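Local coordinates for transcription factor GAMBIF1 (Anopheles gambiae, PDB 1BVO), which binds DNA through the Rel homology specificity domain described here and probably activates transcription by RNA polymerase II, at residues I5-H10 / F40-V45; Q148-G153 / T160-P165. One frame throughout, in Å; residues are numbered along the deposited sequence.

Interaction 1: residues I5-H10 / F40-V45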
loop_
_atom_site.group_PDB
_atom_site.type_symbol
_atom_site.label_atom_id
_atom_site.label_comp_id
_atom_site.label_asym_id
_atom_site.label_seq_id
_atom_site.Cartn_x
_atom_site.Cartn_y
_atom_site.Cartn_z
ATOM N N ILE C 5 10.929 -9.658 -34.842
ATOM C CA ILE C 5 9.718 -9.635 -34.040
ATOM C C ILE C 5 8.554 -9.592 -35.002
ATOM O O ILE C 5 8.067 -8.520 -35.355
ATOM C CB ILE C 5 9.689 -8.443 -33.123
ATOM C CG1 ILE C 5 10.945 -8.476 -32.264
ATOM C CG2 ILE C 5 8.390 -8.434 -32.313
ATOM C CD1 ILE C 5 10.896 -7.568 -31.092
ATOM N N THR C 6 8.083 -10.770 -35.384
ATOM C CA THR C 6 7.008 -10.904 -36.352
ATOM C C THR C 6 5.636 -10.391 -35.953
ATOM O O THR C 6 4.824 -10.057 -36.820
ATOM C CB THR C 6 6.938 -12.339 -36.890
ATOM O OG1 THR C 6 6.696 -13.258 -35.815
ATOM C CG2 THR C 6 8.264 -12.694 -37.561
ATOM N N GLU C 7 5.332 -10.395 -34.666
ATOM C CA GLU C 7 4.067 -9.828 -34.233
ATOM C C GLU C 7 4.398 -9.170 -32.932
ATOM O O GLU C 7 4.945 -9.779 -32.016
ATOM C CB GLU C 7 2.913 -10.836 -34.116
ATOM C CG GLU C 7 1.734 -10.328 -33.263
ATOM C CD GLU C 7 0.447 -10.069 -34.023
ATOM O OE1 GLU C 7 -0.157 -11.011 -34.561
ATOM O OE2 GLU C 7 -0.002 -8.913 -34.043
ATOM N N GLN C 8 4.230 -7.862 -32.965
ATOM C CA GLN C 8 4.518 -6.991 -31.861
ATOM C C GLN C 8 3.423 -6.950 -30.845
ATOM O O GLN C 8 2.234 -7.057 -31.165
ATOM C CB GLN C 8 4.743 -5.586 -32.389
ATOM C CG GLN C 8 6.022 -5.439 -33.137
ATOM C CD GLN C 8 7.174 -5.115 -32.233
ATOM O OE1 GLN C 8 7.015 -4.993 -31.010
ATOM N NE2 GLN C 8 8.358 -4.987 -32.821
ATOM N N PRO C 9 3.808 -6.773 -29.588
ATOM C CA PRO C 9 2.819 -6.708 -28.529
ATOM C C PRO C 9 1.938 -5.497 -28.720
ATOM O O PRO C 9 2.381 -4.438 -29.174
ATOM C CB PRO C 9 3.670 -6.596 -27.266
ATOM C CG PRO C 9 4.962 -5.989 -27.757
ATOM C CD PRO C 9 5.173 -6.711 -29.051
ATOM N N HIS C 10 0.648 -5.701 -28.507
ATOM C CA HIS C 10 -0.281 -4.609 -28.602
ATOM C C HIS C 10 0.149 -3.711 -27.456
ATOM O O HIS C 10 0.189 -4.141 -26.299
ATOM C CB HIS C 10 -1.709 -5.075 -28.386
ATOM C CG HIS C 10 -2.708 -3.985 -28.578
ATOM N ND1 HIS C 10 -3.541 -3.913 -29.679
ATOM C CD2 HIS C 10 -2.957 -2.876 -27.853
ATOM C CE1 HIS C 10 -4.252 -2.806 -29.621
ATOM N NE2 HIS C 10 -3.915 -2.154 -28.516
ATOM N N PHE C 40 -0.907 -13.140 -30.712
ATOM C CA PHE C 40 0.056 -13.011 -29.629
ATOM C C PHE C 40 1.456 -12.658 -30.200
ATOM O O PHE C 40 1.727 -12.922 -31.375
ATOM C CB PHE C 40 0.088 -14.360 -28.886
ATOM C CG PHE C 40 -1.254 -14.770 -28.283
ATOM C CD1 PHE C 40 -1.709 -14.179 -27.105
ATOM C CD2 PHE C 40 -2.051 -15.753 -28.877
ATOM C CE1 PHE C 40 -2.919 -14.543 -26.530
ATOM C CE2 PHE C 40 -3.280 -16.134 -28.300
ATOM C CZ PHE C 40 -3.711 -15.522 -27.124
ATOM N N PRO C 41 2.344 -12.019 -29.397
ATOM C CA PRO C 41 3.697 -11.640 -29.839
ATOM C C PRO C 41 4.463 -12.831 -30.341
ATOM O O PRO C 41 4.395 -13.907 -29.755
ATOM C CB PRO C 41 4.356 -11.146 -28.550
ATOM C CG PRO C 41 3.251 -10.577 -27.802
ATOM C CD PRO C 41 2.131 -11.585 -28.006
ATOM N N SER C 42 5.266 -12.638 -31.368
ATOM C CA SER C 42 6.036 -13.747 -31.870
ATOM C C SER C 42 7.326 -13.314 -32.522
ATOM O O SER C 42 7.460 -12.176 -32.996
ATOM C CB SER C 42 5.192 -14.617 -32.806
ATOM O OG SER C 42 4.292 -13.858 -33.591
ATOM N N ILE C 43 8.328 -14.170 -32.398
ATOM C CA ILE C 43 9.628 -13.908 -32.968
ATOM C C ILE C 43 9.940 -15.009 -33.976
ATOM O O ILE C 43 9.233 -16.027 -34.053
ATOM C CB ILE C 43 10.722 -13.840 -31.878
ATOM C CG1 ILE C 43 10.808 -15.168 -31.127
ATOM C CG2 ILE C 43 10.437 -12.692 -30.926
ATOM C CD1 ILE C 43 12.039 -15.297 -30.269
ATOM N N GLN C 44 11.020 -14.801 -34.718
ATOM C CA GLN C 44 11.433 -15.710 -35.759
ATOM C C GLN C 44 12.921 -15.538 -35.936
ATOM O O GLN C 44 13.386 -14.437 -36.208
ATOM C CB GLN C 44 10.738 -15.276 -37.045
ATOM C CG GLN C 44 10.044 -16.363 -37.822
ATOM C CD GLN C 44 11.010 -17.213 -38.599
ATOM O OE1 GLN C 44 11.975 -16.711 -39.188
ATOM N NE2 GLN C 44 10.745 -18.507 -38.632
ATOM N N VAL C 45 13.686 -16.595 -35.750
ATOM C CA VAL C 45 15.119 -16.489 -35.937
ATOM C C VAL C 45 15.422 -16.647 -37.409
ATOM O O VAL C 45 14.706 -17.338 -38.124
ATOM C CB VAL C 45 15.892 -17.558 -35.158
ATOM C CG1 VAL C 45 17.375 -17.454 -35.439
ATOM C CG2 VAL C 45 15.611 -17.418 -33.683
#

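Interaction 2: residues Q148-G153 / T160-P165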
loop_
_atom_site.group_PDB
_atom_site.type_symbol
_atom_site.label_atom_id
_atom_site.label_comp_id
_atom_site.label_asym_id
_atom_site.label_seq_id
_atom_site.Cartn_x
_atom_site.Cartn_y
_atom_site.Cartn_z
ATOM N N GLN C 148 16.197 -12.151 -25.709
ATOM C CA GLN C 148 17.594 -12.521 -25.881
ATOM C C GLN C 148 17.596 -13.947 -26.368
ATOM O O GLN C 148 17.160 -14.855 -25.639
ATOM C CB GLN C 148 18.359 -12.493 -24.585
ATOM C CG GLN C 148 18.709 -11.151 -24.085
ATOM C CD GLN C 148 19.218 -11.281 -22.712
ATOM O OE1 GLN C 148 18.447 -11.568 -21.780
ATOM N NE2 GLN C 148 20.537 -11.203 -22.567
ATOM N N VAL C 149 18.077 -14.164 -27.587
ATOM C CA VAL C 149 18.111 -15.505 -28.136
ATOM C C VAL C 149 19.509 -16.096 -28.010
ATOM O O VAL C 149 20.511 -15.384 -28.159
ATOM C CB VAL C 149 17.612 -15.526 -29.602
ATOM C CG1 VAL C 149 18.136 -16.749 -30.337
ATOM C CG2 VAL C 149 16.091 -15.539 -29.627
ATOM N N PHE C 150 19.568 -17.385 -27.674
ATOM C CA PHE C 150 20.834 -18.093 -27.539
ATOM C C PHE C 150 20.813 -19.374 -28.371
ATOM O O PHE C 150 19.913 -20.220 -28.229
ATOM C CB PHE C 150 21.106 -18.487 -26.083
ATOM C CG PHE C 150 21.219 -17.337 -25.127
ATOM C CD1 PHE C 150 22.403 -16.602 -25.015
ATOM C CD2 PHE C 150 20.155 -17.011 -24.290
ATOM C CE1 PHE C 150 22.527 -15.574 -24.073
ATOM C CE2 PHE C 150 20.265 -15.980 -23.349
ATOM C CZ PHE C 150 21.456 -15.262 -23.243
ATOM N N LEU C 151 21.786 -19.495 -29.263
ATOM C CA LEU C 151 21.937 -20.669 -30.104
ATOM C C LEU C 151 22.674 -21.748 -29.347
ATOM O O LEU C 151 23.457 -21.442 -28.445
ATOM C CB LEU C 151 22.743 -20.296 -31.328
ATOM C CG LEU C 151 22.083 -19.113 -32.008
ATOM C CD1 LEU C 151 22.645 -18.987 -33.391
ATOM C CD2 LEU C 151 20.575 -19.338 -32.066
ATOM N N GLU C 152 22.402 -23.010 -29.679
ATOM C CA GLU C 152 23.101 -24.122 -29.029
ATOM C C GLU C 152 24.556 -23.885 -29.453
ATOM O O GLU C 152 24.801 -23.380 -30.553
ATOM C CB GLU C 152 22.594 -25.485 -29.542
ATOM C CG GLU C 152 23.050 -26.684 -28.688
ATOM C CD GLU C 152 22.723 -28.059 -29.280
ATOM O OE1 GLU C 152 22.498 -28.178 -30.501
ATOM O OE2 GLU C 152 22.719 -29.056 -28.525
ATOM N N GLY C 153 25.518 -24.200 -28.592
ATOM C CA GLY C 153 26.903 -23.925 -28.952
ATOM C C GLY C 153 27.641 -24.940 -29.800
ATOM O O GLY C 153 27.501 -25.010 -31.019
ATOM N N THR C 160 24.900 -21.458 -25.814
ATOM C CA THR C 160 26.025 -20.574 -25.660
ATOM C C THR C 160 26.138 -19.319 -26.509
ATOM O O THR C 160 26.513 -18.259 -26.009
ATOM C CB THR C 160 27.253 -21.462 -25.854
ATOM O OG1 THR C 160 27.553 -22.114 -24.618
ATOM C CG2 THR C 160 28.446 -20.706 -26.385
ATOM N N GLU C 161 25.846 -19.450 -27.790
ATOM C CA GLU C 161 25.962 -18.341 -28.710
ATOM C C GLU C 161 24.801 -17.402 -28.604
ATOM O O GLU C 161 23.661 -17.764 -28.879
ATOM C CB GLU C 161 26.121 -18.842 -30.147
ATOM C CG GLU C 161 27.320 -19.759 -30.330
ATOM C CD GLU C 161 28.613 -19.170 -29.774
ATOM O OE1 GLU C 161 28.707 -17.936 -29.566
ATOM O OE2 GLU C 161 29.549 -19.962 -29.544
ATOM N N PRO C 162 25.063 -16.198 -28.102
ATOM C CA PRO C 162 23.955 -15.263 -27.989
ATOM C C PRO C 162 23.830 -14.404 -29.229
ATOM O O PRO C 162 24.831 -14.009 -29.835
ATOM C CB PRO C 162 24.331 -14.449 -26.759
ATOM C CG PRO C 162 25.812 -14.365 -26.848
ATOM C CD PRO C 162 26.270 -15.705 -27.420
ATOM N N LEU C 163 22.603 -14.233 -29.696
ATOM C CA LEU C 163 22.356 -13.364 -30.834
ATOM C C LEU C 163 22.116 -12.051 -30.102
ATOM O O LEU C 163 21.897 -12.040 -28.887
ATOM C CB LEU C 163 21.097 -13.773 -31.600
ATOM C CG LEU C 163 21.116 -15.140 -32.286
ATOM C CD1 LEU C 163 19.943 -15.254 -33.244
ATOM C CD2 LEU C 163 22.431 -15.334 -33.030
ATOM N N THR C 164 22.136 -10.944 -30.831
ATOM C CA THR C 164 21.948 -9.639 -30.213
ATOM C C THR C 164 20.517 -9.399 -29.752
ATOM O O THR C 164 19.571 -9.623 -30.510
ATOM C CB THR C 164 22.428 -8.490 -31.146
ATOM O OG1 THR C 164 21.388 -7.524 -31.325
ATOM C CG2 THR C 164 22.863 -9.021 -32.510
ATOM N N PRO C 165 20.353 -8.928 -28.497
ATOM C CA PRO C 165 19.047 -8.639 -27.911
ATOM C C PRO C 165 18.269 -7.758 -28.860
ATOM O O PRO C 165 18.815 -6.908 -29.560
ATOM C CB PRO C 165 19.407 -7.898 -26.630
ATOM C CG PRO C 165 20.690 -8.549 -26.234
ATOM C CD PRO C 165 21.427 -8.579 -27.556
HETATM O O HOH W 1 18.433 -11.798 -29.221
HETATM O O HOH W 2 20.969 -12.750 -26.519
#

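Interaction 1: residues I5-H10 / F40-V45
E7 and S42 form an antiparallel hydrogen-bonded pair, and beyond that pair the rings of P9 and P41 touch. S42 N reaches E7 O at 2.9 Å, in the carbonyl plane and on a lone pair. The return bond, E7 N to S42 O, is longer at 3.2 Å, its donor tilted 30° from that plane. T6 and E7 both face S42, a classic beta bulge, so the oxygen of S42 also lies near T6; the bond it takes from T6 OG1 is weak. The hydroxyl of T6 is turned between its own N and carbonyl carbon (chi1 60°). This torsion lays OG1 against S42 O and sends CG2 beside Q44, 3.6 Å from Q44 CB.

The apolar side is closed by prolines and isoleucines. P9 CB stands 4.0 Å from P41 CG; proline, which has no N-H to donate, suits loop residues just past the paired ones. The slack part is I5 with I43: both CB atoms point away from the partner segment, and I5 CG1 comes only to 4.5 Å from I43 CG2. The other side, with T6, E7, S42 and Q44, is polar and closer packed, though T6 is exposed to solvent. There E7 passes its CG 3.2 Å from F40 O, and its bent chain carries OE2 to N32 N, its bond outside the pair.

Strand 42-46 lies between strands 2-7 and 94-96 in a three-stranded antiparallel sheet. I5 and I43 pack on F147 of strand 142-152, and P9 on S168 and I171 of strand 159-172.

Interaction 2: residues Q148-G153 / T160-P165
L151 and E161 pair through their backbones, and further along a single direct bond, L163 N to V149 O, joins the strands. L151 N donates to E161 O at 2.6 Å, in the carbonyl plane. The L163 N to V149 O bond is nearly straight at the hydrogen (168°), with a length of 2.8 Å, whereas the return bond from E161 N to L151 O is more bent, at 136°. T160 and E161 both face L151, giving a classic beta bulge.

Around this ladder the side chains fall on two faces. On one, where V149, L151 and L163 are buried, L163 places its two methyls against different neighbours: CD1 lies 3.7 Å from V149 CG1, and CD2 is equally close to L151 CD1. V149 and L163 run side by side in the same direction, whereas L151 crosses L163 at about a right angle; branched aliphatic groups suit such interlocking. With L163 CB pointing toward 148-153, a CG anti to the carbonyl carbon (chi1 -65°) sets the fork against V149 and L151. On the other face F150 and the exposed P162 form the non-hydrogen-bonded pair, and P162 CB meets the F150 ring obliquely, 3.4 Å from CD1. A proline fits here, since this position needs no N-H bond across the strands. Beyond it, the CG atoms of Q148 and P165 touch.

Further out, one water donates to both V149 O and L163 O, and sits above one face of the F150 ring, displaced toward its rim. A second accepts from V149 N. Strand 52-59 borders strand 142-152, with V149 on V54 and L151 on A52, while V3 of strand 2-7 covers V149 and L163. The whole is a bulged antiparallel beta hairpin at one margin of a sheet in the immunoglobulin-like beta sandwich of the Rel homology DNA-binding domain.

How the interactions relate
Interaction 1 belongs to the three-stranded sheet and interaction 2 to the five-stranded one, two different sheets that pack against each other. Their centres are 18 Å apart, yet they touch directly through aliphatic groups: V45 CG1 lies 4.0 Å from L163 CD1, and I43 CD1 is 4.1 Å from V149 CG2. These valines, leucine and isoleucine join the sheets in the interior. Along the chain interaction 1 closes before interaction 2 opens. Neither touches the DNA: the nearest atoms are about 9 Å from it for residues 5-10 and 40-45, and about 24 Å for the hairpin, so both are consistent with packing within the domain and not with direct contact to the DNA.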